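Long-range contacts in class D beta-lactamase (Fusobacterium nucleatum subsp. polymorphum, PDB 4IED), which probably hydrolyses beta-lactam antibiotics to substituted beta-amino acids, opening the lactam ring and so giving resistance: residues F53-S58 with L150-M155; G195-A200 with G209-W214. All blocks are in the same frame, centred on the assembly; numbering follows the deposited sequence.

Interaction 1: residues F53-S58 with L150-M155; sequences FYPASS and LKISAM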
ATOM      1  N   PHE A  53       0.787  -9.849   7.585  1.00  6.42           N
ATOM      2  CA  PHE A  53      -0.106  -9.012   8.429  1.00  6.40           C
ATOM      3  C   PHE A  53      -1.264  -8.535   7.613  1.00  6.16           C
ATOM      4  O   PHE A  53      -1.219  -8.378   6.306  1.00  5.90           O
ATOM      5  CB  PHE A  53       0.602  -7.749   9.050  1.00  6.30           C
ATOM      6  CG  PHE A  53       1.802  -8.082   9.909  1.00  6.57           C
ATOM      7  CD1 PHE A  53       1.590  -8.488  11.225  1.00  6.96           C
ATOM      8  CD2 PHE A  53       3.127  -7.927   9.471  1.00  6.51           C
ATOM      9  CE1 PHE A  53       2.680  -8.782  12.043  1.00  7.27           C
ATOM     10  CE2 PHE A  53       4.211  -8.192  10.228  1.00  6.80           C
ATOM     11  CZ  PHE A  53       3.996  -8.642  11.535  1.00  7.19           C
ATOM     12  N   TYR A  54      -2.375  -8.167   8.261  1.00  6.25           N
ATOM     13  CA  TYR A  54      -3.498  -7.532   7.532  1.00  6.05           C
ATOM     14  C   TYR A  54      -2.928  -6.325   6.765  1.00  5.69           C
ATOM     15  O   TYR A  54      -2.209  -5.542   7.388  1.00  5.67           O
ATOM     16  CB  TYR A  54      -4.602  -7.046   8.472  1.00  6.24           C
ATOM     17  CG  TYR A  54      -5.117  -8.016   9.510  1.00  6.68           C
ATOM     18  CD1 TYR A  54      -5.160  -9.391   9.320  1.00  6.93           C
ATOM     19  CD2 TYR A  54      -5.547  -7.510  10.681  1.00  7.23           C
ATOM     20  CE1 TYR A  54      -5.644 -10.239  10.295  1.00  7.67           C
ATOM     21  CE2 TYR A  54      -6.093  -8.295  11.640  1.00  8.01           C
ATOM     22  CZ  TYR A  54      -6.071  -9.650  11.491  1.00  8.09           C
ATOM     23  OH  TYR A  54      -6.602 -10.501  12.507  1.00  9.71           O
ATOM     24  N   PRO A  55      -3.277  -6.149   5.485  1.00  5.48           N
ATOM     25  CA  PRO A  55      -2.686  -5.002   4.777  1.00  5.20           C
ATOM     26  C   PRO A  55      -3.333  -3.715   5.064  1.00  5.14           C
ATOM     27  O   PRO A  55      -2.758  -2.611   4.798  1.00  4.99           O
ATOM     28  CB  PRO A  55      -2.967  -5.357   3.305  1.00  5.09           C
ATOM     29  CG  PRO A  55      -4.196  -6.253   3.381  1.00  5.28           C
ATOM     30  CD  PRO A  55      -4.018  -7.068   4.626  1.00  5.54           C
ATOM     31  N   ALA A  56      -4.503  -3.715   5.684  1.00  5.31           N
ATOM     32  CA  ALA A  56      -5.229  -2.436   5.889  1.00  5.31           C
ATOM     33  C   ALA A  56      -5.304  -1.642   4.692  1.00  5.10           C
ATOM     34  O   ALA A  56      -5.461  -2.173   3.582  1.00  4.99           O
ATOM     35  CB  ALA A  56      -4.684  -1.637   7.057  1.00  5.43           C
ATOM     36  N   SER A  57      -5.281  -0.323   4.806  1.00  5.07           N
ATOM     37  CA  SER A  57      -5.533   0.427   3.581  1.00  4.93           C
ATOM     38  C   SER A  57      -4.463   0.396   2.468  1.00  4.72           C
ATOM     39  O   SER A  57      -4.682   0.937   1.412  1.00  4.65           O
ATOM     40  CB  SER A  57      -5.826   1.907   3.875  1.00  5.01           C
ATOM     41  OG  SER A  57      -6.883   2.168   4.772  1.00  5.27           O
ATOM     42  N   SER A  58      -3.331  -0.201   2.790  1.00  4.69           N
ATOM     43  CA  SER A  58      -2.385  -0.471   1.713  1.00  4.56           C
ATOM     44  C   SER A  58      -3.018  -1.338   0.660  1.00  4.55           C
ATOM     45  O   SER A  58      -2.541  -1.270  -0.503  1.00  4.49           O
ATOM     46  CB  SER A  58      -1.048  -1.039   2.219  1.00  4.60           C
ATOM     47  OG  SER A  58      -1.212  -2.434   2.579  1.00  4.70           O
ATOM     48  N   LEU A 150      -7.414 -11.666   5.287  1.00  5.61           N
ATOM     49  CA  LEU A 150      -6.290 -11.442   4.338  1.00  5.33           C
ATOM     50  C   LEU A 150      -5.064 -10.956   5.082  1.00  5.26           C
ATOM     51  O   LEU A 150      -5.099 -10.094   5.978  1.00  5.27           O
ATOM     52  CB  LEU A 150      -6.716 -10.374   3.349  1.00  5.09           C
ATOM     53  CG  LEU A 150      -5.725 -10.051   2.161  1.00  4.86           C
ATOM     54  CD1 LEU A 150      -5.472 -11.308   1.370  1.00  5.00           C
ATOM     55  CD2 LEU A 150      -6.325  -8.982   1.274  1.00  4.72           C
ATOM     56  N   LYS A 151      -3.917 -11.499   4.692  1.00  5.26           N
ATOM     57  CA  LYS A 151      -2.617 -11.070   5.263  1.00  5.34           C
ATOM     58  C   LYS A 151      -1.579 -11.140   4.118  1.00  5.13           C
ATOM     59  O   LYS A 151      -1.677 -11.954   3.175  1.00  5.22           O
ATOM     60  CB  LYS A 151      -2.153 -11.997   6.370  1.00  6.09           C
ATOM     61  CG  LYS A 151      -3.021 -12.037   7.634  1.00  7.00           C
ATOM     62  CD  LYS A 151      -2.417 -13.026   8.595  1.00  8.38           C
ATOM     63  CE  LYS A 151      -3.227 -13.023   9.863  1.00 10.12           C
ATOM     64  NZ  LYS A 151      -2.655 -14.029  10.775  1.00 12.81           N
ATOM     65  N   ILE A 152      -0.601 -10.237   4.194  1.00  5.04           N
ATOM     66  CA  ILE A 152       0.520 -10.085   3.282  1.00  5.00           C
ATOM     67  C   ILE A 152       1.741  -9.600   3.976  1.00  5.13           C
ATOM     68  O   ILE A 152       1.636  -8.860   4.973  1.00  5.16           O
ATOM     69  CB  ILE A 152       0.121  -9.193   2.062  1.00  4.75           C
ATOM     70  CG1 ILE A 152       1.151  -9.270   0.954  1.00  4.79           C
ATOM     71  CG2 ILE A 152      -0.121  -7.780   2.517  1.00  4.62           C
ATOM     72  CD1 ILE A 152       0.762  -8.586  -0.398  1.00  4.64           C
ATOM     73  N   SER A 153       2.932 -10.064   3.554  1.00  5.30           N
ATOM     74  CA  SER A 153       4.164  -9.634   4.171  1.00  5.51           C
ATOM     75  C   SER A 153       4.799  -8.440   3.492  1.00  5.41           C
ATOM     76  O   SER A 153       4.455  -8.121   2.380  1.00  5.21           O
ATOM     77  CB  SER A 153       5.158 -10.797   4.260  1.00  5.88           C
ATOM     78  OG  SER A 153       5.663 -11.061   2.935  1.00  5.89           O
ATOM     79  N   ALA A 154       5.731  -7.789   4.196  1.00  5.63           N
ATOM     80  CA  ALA A 154       6.459  -6.655   3.594  1.00  5.64           C
ATOM     81  C   ALA A 154       7.161  -7.157   2.325  1.00  5.71           C
ATOM     82  O   ALA A 154       7.175  -6.462   1.346  1.00  5.61           O
ATOM     83  CB  ALA A 154       7.440  -6.011   4.620  1.00  5.99           C
ATOM     84  N   MET A 155       7.768  -8.339   2.389  1.00  5.97           N
ATOM     85  CA  MET A 155       8.514  -8.870   1.229  1.00  6.50           C
ATOM     86  C   MET A 155       7.530  -9.088   0.059  1.00  6.00           C
ATOM     87  O   MET A 155       7.865  -8.780  -1.105  1.00  6.20           O
ATOM     88  CB  MET A 155       9.211 -10.211   1.557  1.00  7.51           C
ATOM     89  CG  MET A 155      10.271 -10.581   0.584  1.00  8.84           C
ATOM     90  SD  MET A 155      11.749  -9.591   0.777  1.00 11.31           S
ATOM     91  CE  MET A 155      12.414 -10.082   2.247  1.00 11.85           C
TER
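Tyr54 and Lys151 leave their backbones with similar first torsions, each CG beside its own N and anti to the carbonyl carbon (chi1 -50° in Tyr54, -65° in Lys151), and the lysine chain then continues fully extended. From facing backbones, Tyr54 CA and Lys151 CA being the nearest across the segments, the two side chains run alongside each other in the same direction. Lys151 CE comes obliquely to the tyrosine ring, 3.7 Å from Tyr54 CE1, with Lys151 CG lower down against CD1. A long aliphatic stem suits this partly exposed place, because its methylenes can lie along an aromatic ring. The tyrosine ring is steadied at its far end, where OH is hydrogen-bonded to the backbone O of Asn203.

Beneath this pair the backbones are joined by a single antiparallel bridge. Phe53 N donates to Ile152 O over 2.9 Å in an almost straight bond (178° at the hydrogen), and Ile152 N returns the bond to Phe53 O over the same 2.9 Å. Phe53 O also receives a CA-H...O contact from Lys151 CA at 3.2 Å. One step along, forward to Tyr54 on one chain and back to Leu150 on the other, Leu150 O takes another from Tyr54 CA at 3.4 Å, and the same oxygen sits at the edge of the Tyr54 ring.

Pro55, which has no N-H to offer the facing chain, contributes apolar surface instead. Its CB rests 3.8 Å from Ile152 CG2, and its CG meets Leu150 CD2 at 4.1 Å, the two side chains crossing at about a right angle; Tyr132 also packs on the proline.

Two conventional bonds, backed by C-H...O contacts and apolar packing, thus tie the approach to the Ser-X-X-Lys motif beginning at Ser57, whose OG is hydrogen-bonded to the carboxylated lysine at position 60, to the lead-in of helix 154-165, with no charge pairing between the segments.

Interaction 2: residues G195-A200 with G209-W214; sequences GKTGWA and GWFVGW
Lys196 with Val212 and Gly198 with Trp210 form the hydrogen-bonded pairs of this antiparallel hairpin, four backbone bonds in all. Lys196 N lies 2.8 Å from Val212 O, and Trp210 N the same 2.8 Å from Gly198 O. Between these pairs, Phe211 CA and Thr197 CA add C-H...O contacts to the facing carbonyls.

Close backbone packing is the work of glycine: Gly195 CA and Gly213 CA approach to 3.8 Å, a spacing eased by the absence of side chains on both.

Side-chain packing centres on Phe211. With CG anti to the backbone N (chi1 178°), its ring reaches the neighbouring strand, where CD1 touches Thr197 CG2 at 3.6 Å and the ring edge faces Lys196 O.

Polar bonds hold the end of Lys196: its bent chain brings NZ 2.8 Å from Thr197 O, on the next residue, and NZ also bonds to Ser106 OG outside the hairpin, fixing the lysine of the Lys-Thr-Gly motif characteristic of serine beta-lactamases.

Within the six-stranded sheet, 208-216 lies between 192-200 and 221-229, while 192-200 has edge strand 184-187 on its other side. Helix 238-249 packs against Thr197 and Phe211; helix 154-165 meets Trp210 and Val212 on the other face.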
ATOM      1  N   GLY A 195       3.130   5.911  -3.250  1.00  4.74           N
ATOM      2  CA  GLY A 195       2.881   5.002  -2.099  1.00  4.61           C
ATOM      3  C   GLY A 195       1.519   5.146  -1.494  1.00  4.58           C
ATOM      4  O   GLY A 195       0.641   5.857  -2.048  1.00  4.65           O
ATOM      5  N   LYS A 196       1.296   4.293  -0.466  1.00  4.52           N
ATOM      6  CA  LYS A 196       0.032   4.248   0.261  1.00  4.54           C
ATOM      7  C   LYS A 196       0.324   3.869   1.713  1.00  4.57           C
ATOM      8  O   LYS A 196       1.043   2.922   1.969  1.00  4.55           O
ATOM      9  CB  LYS A 196      -0.913   3.237  -0.363  1.00  4.53           C
ATOM     10  CG  LYS A 196      -2.262   3.101   0.301  1.00  4.60           C
ATOM     11  CD  LYS A 196      -3.172   4.279   0.029  1.00  4.71           C
ATOM     12  CE  LYS A 196      -4.459   4.317   0.809  1.00  4.85           C
ATOM     13  NZ  LYS A 196      -4.305   4.809   2.158  1.00  4.92           N
ATOM     14  N   THR A 197      -0.344   4.598   2.604  1.00  4.67           N
ATOM     15  CA  THR A 197      -0.261   4.323   4.061  1.00  4.79           C
ATOM     16  C   THR A 197      -1.441   3.457   4.470  1.00  4.84           C
ATOM     17  O   THR A 197      -2.496   3.350   3.800  1.00  4.83           O
ATOM     18  CB  THR A 197      -0.293   5.615   4.847  1.00  4.95           C
ATOM     19  OG1 THR A 197      -1.426   6.398   4.375  1.00  5.00           O
ATOM     20  CG2 THR A 197       0.968   6.417   4.700  1.00  4.97           C
ATOM     21  N   GLY A 198      -1.254   2.734   5.560  1.00  4.96           N
ATOM     22  CA  GLY A 198      -2.363   1.933   6.173  1.00  5.10           C
ATOM     23  C   GLY A 198      -2.118   1.702   7.645  1.00  5.34           C
ATOM     24  O   GLY A 198      -1.008   1.867   8.098  1.00  5.36           O
ATOM     25  N   TRP A 199      -3.183   1.422   8.351  1.00  5.55           N
ATOM     26  CA  TRP A 199      -3.062   1.176   9.785  1.00  5.85           C
ATOM     27  C   TRP A 199      -4.121   0.062  10.129  1.00  6.06           C
ATOM     28  O   TRP A 199      -5.332   0.291  10.110  1.00  6.18           O
ATOM     29  CB  TRP A 199      -3.359   2.430  10.614  1.00  6.07           C
ATOM     30  CG  TRP A 199      -2.996   2.331  12.086  1.00  6.43           C
ATOM     31  CD1 TRP A 199      -2.020   1.573  12.652  1.00  6.53           C
ATOM     32  CD2 TRP A 199      -3.535   3.150  13.146  1.00  6.79           C
ATOM     33  NE1 TRP A 199      -1.917   1.873  14.010  1.00  6.94           N
ATOM     34  CE2 TRP A 199      -2.832   2.835  14.327  1.00  7.10           C
ATOM     35  CE3 TRP A 199      -4.551   4.102  13.193  1.00  6.93           C
ATOM     36  CZ2 TRP A 199      -3.161   3.420  15.543  1.00  7.66           C
ATOM     37  CZ3 TRP A 199      -4.858   4.685  14.427  1.00  7.46           C
ATOM     38  CH2 TRP A 199      -4.142   4.342  15.544  1.00  7.79           C
ATOM     39  N   ALA A 200      -3.599  -1.082  10.516  1.00  6.17           N
ATOM     40  CA  ALA A 200      -4.444  -2.220  10.896  1.00  6.43           C
ATOM     41  C   ALA A 200      -4.742  -2.135  12.400  1.00  6.87           C
ATOM     42  O   ALA A 200      -3.870  -2.426  13.177  1.00  7.24           O
ATOM     43  CB  ALA A 200      -3.762  -3.511  10.583  1.00  6.42           C
ATOM     44  N   GLY A 209       1.155  -0.364  11.622  1.00  6.21           N
ATOM     45  CA  GLY A 209       1.189   0.708  10.619  1.00  5.91           C
ATOM     46  C   GLY A 209       2.019   0.342   9.402  1.00  5.64           C
ATOM     47  O   GLY A 209       3.118  -0.114   9.527  1.00  5.72           O
ATOM     48  N   TRP A 210       1.493   0.567   8.241  1.00  5.38           N
ATOM     49  CA  TRP A 210       2.153   0.274   6.920  1.00  5.16           C
ATOM     50  C   TRP A 210       2.422   1.563   6.157  1.00  5.01           C
ATOM     51  O   TRP A 210       1.590   2.484   6.170  1.00  4.99           O
ATOM     52  CB  TRP A 210       1.214  -0.554   6.011  1.00  5.04           C
ATOM     53  CG  TRP A 210       0.978  -2.009   6.271  1.00  5.18           C
ATOM     54  CD1 TRP A 210      -0.105  -2.552   6.890  1.00  5.34           C
ATOM     55  CD2 TRP A 210       1.783  -3.093   5.781  1.00  5.21           C
ATOM     56  NE1 TRP A 210      -0.009  -3.923   6.920  1.00  5.49           N
ATOM     57  CE2 TRP A 210       1.137  -4.292   6.186  1.00  5.41           C
ATOM     58  CE3 TRP A 210       3.038  -3.166   5.101  1.00  5.17           C
ATOM     59  CZ2 TRP A 210       1.643  -5.523   5.832  1.00  5.54           C
ATOM     60  CZ3 TRP A 210       3.526  -4.336   4.738  1.00  5.28           C
ATOM     61  CH2 TRP A 210       2.829  -5.561   5.074  1.00  5.47           C
ATOM     62  N   PHE A 211       3.515   1.535   5.394  1.00  4.94           N
ATOM     63  CA  PHE A 211       3.721   2.502   4.290  1.00  4.81           C
ATOM     64  C   PHE A 211       4.469   1.724   3.248  1.00  4.75           C
ATOM     65  O   PHE A 211       5.529   1.179   3.467  1.00  4.86           O
ATOM     66  CB  PHE A 211       4.439   3.800   4.750  1.00  4.93           C
ATOM     67  CG  PHE A 211       4.718   4.801   3.663  1.00  4.87           C
ATOM     68  CD1 PHE A 211       3.750   5.153   2.757  1.00  4.76           C
ATOM     69  CD2 PHE A 211       5.950   5.388   3.571  1.00  5.00           C
ATOM     70  CE1 PHE A 211       4.032   6.099   1.781  1.00  4.78           C
ATOM     71  CE2 PHE A 211       6.227   6.334   2.581  1.00  5.01           C
ATOM     72  CZ  PHE A 211       5.271   6.666   1.737  1.00  4.91           C
ATOM     73  N   VAL A 212       3.847   1.630   2.061  1.00  4.63           N
ATOM     74  CA  VAL A 212       4.396   0.847   0.918  1.00  4.62           C
ATOM     75  C   VAL A 212       4.370   1.706  -0.329  1.00  4.58           C
ATOM     76  O   VAL A 212       3.559   2.572  -0.465  1.00  4.53           O
ATOM     77  CB  VAL A 212       3.678  -0.509   0.692  1.00  4.62           C
ATOM     78  CG1 VAL A 212       3.493  -1.262   2.035  1.00  4.72           C
ATOM     79  CG2 VAL A 212       2.359  -0.333   0.022  1.00  4.55           C
ATOM     80  N   GLY A 213       5.315   1.394  -1.233  1.00  4.65           N
ATOM     81  CA  GLY A 213       5.353   2.195  -2.481  1.00  4.68           C
ATOM     82  C   GLY A 213       6.623   1.912  -3.263  1.00  4.84           C
ATOM     83  O   GLY A 213       7.255   0.883  -3.147  1.00  4.92           O
ATOM     84  N   TRP A 214       6.995   2.895  -4.042  1.00  4.94           N
ATOM     85  CA  TRP A 214       8.234   2.887  -4.750  1.00  5.15           C
ATOM     86  C   TRP A 214       8.660   4.302  -5.130  1.00  5.29           C
ATOM     87  O   TRP A 214       7.883   5.234  -5.126  1.00  5.23           O
ATOM     88  CB  TRP A 214       8.165   2.025  -6.048  1.00  5.27           C
ATOM     89  CG  TRP A 214       7.284   2.643  -7.133  1.00  5.30           C
ATOM     90  CD1 TRP A 214       7.728   3.358  -8.222  1.00  5.54           C
ATOM     91  CD2 TRP A 214       5.867   2.437  -7.315  1.00  5.17           C
ATOM     92  NE1 TRP A 214       6.645   3.658  -9.013  1.00  5.56           N
ATOM     93  CE2 TRP A 214       5.484   3.178  -8.456  1.00  5.34           C
ATOM     94  CE3 TRP A 214       4.886   1.854  -6.553  1.00  4.99           C
ATOM     95  CZ2 TRP A 214       4.164   3.217  -8.895  1.00  5.32           C
ATOM     96  CZ3 TRP A 214       3.596   1.877  -6.989  1.00  4.97           C
ATOM     97  CH2 TRP A 214       3.211   2.610  -8.096  1.00  5.12           C
TER

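Overall arrangement
Both segments of interaction 1 precede those of interaction 2 in the sequence, and their centres are about 9 Å apart within the same transpeptidase-like fold. Interaction 1 joins the loop before helix 62-69 to the residues that lead into and begin helix 154-165; interaction 2 is a hairpin inside the antiparallel sheet. Trp210 joins them: its NE1 is hydrogen-bonded to Tyr54 O at 2.8 Å, and its ring packs against Pro55 O and Ile152 O. A second junction is made where Lys196 CG packs on Ser57 O. The Ser-X-X-Lys and Lys-Thr-Gly motifs, distant in sequence, are thereby set side by side, as in other serine beta-lactamases, and Ser106, the lysine's partner, is also hydrogen-bonded to Ser57 OG.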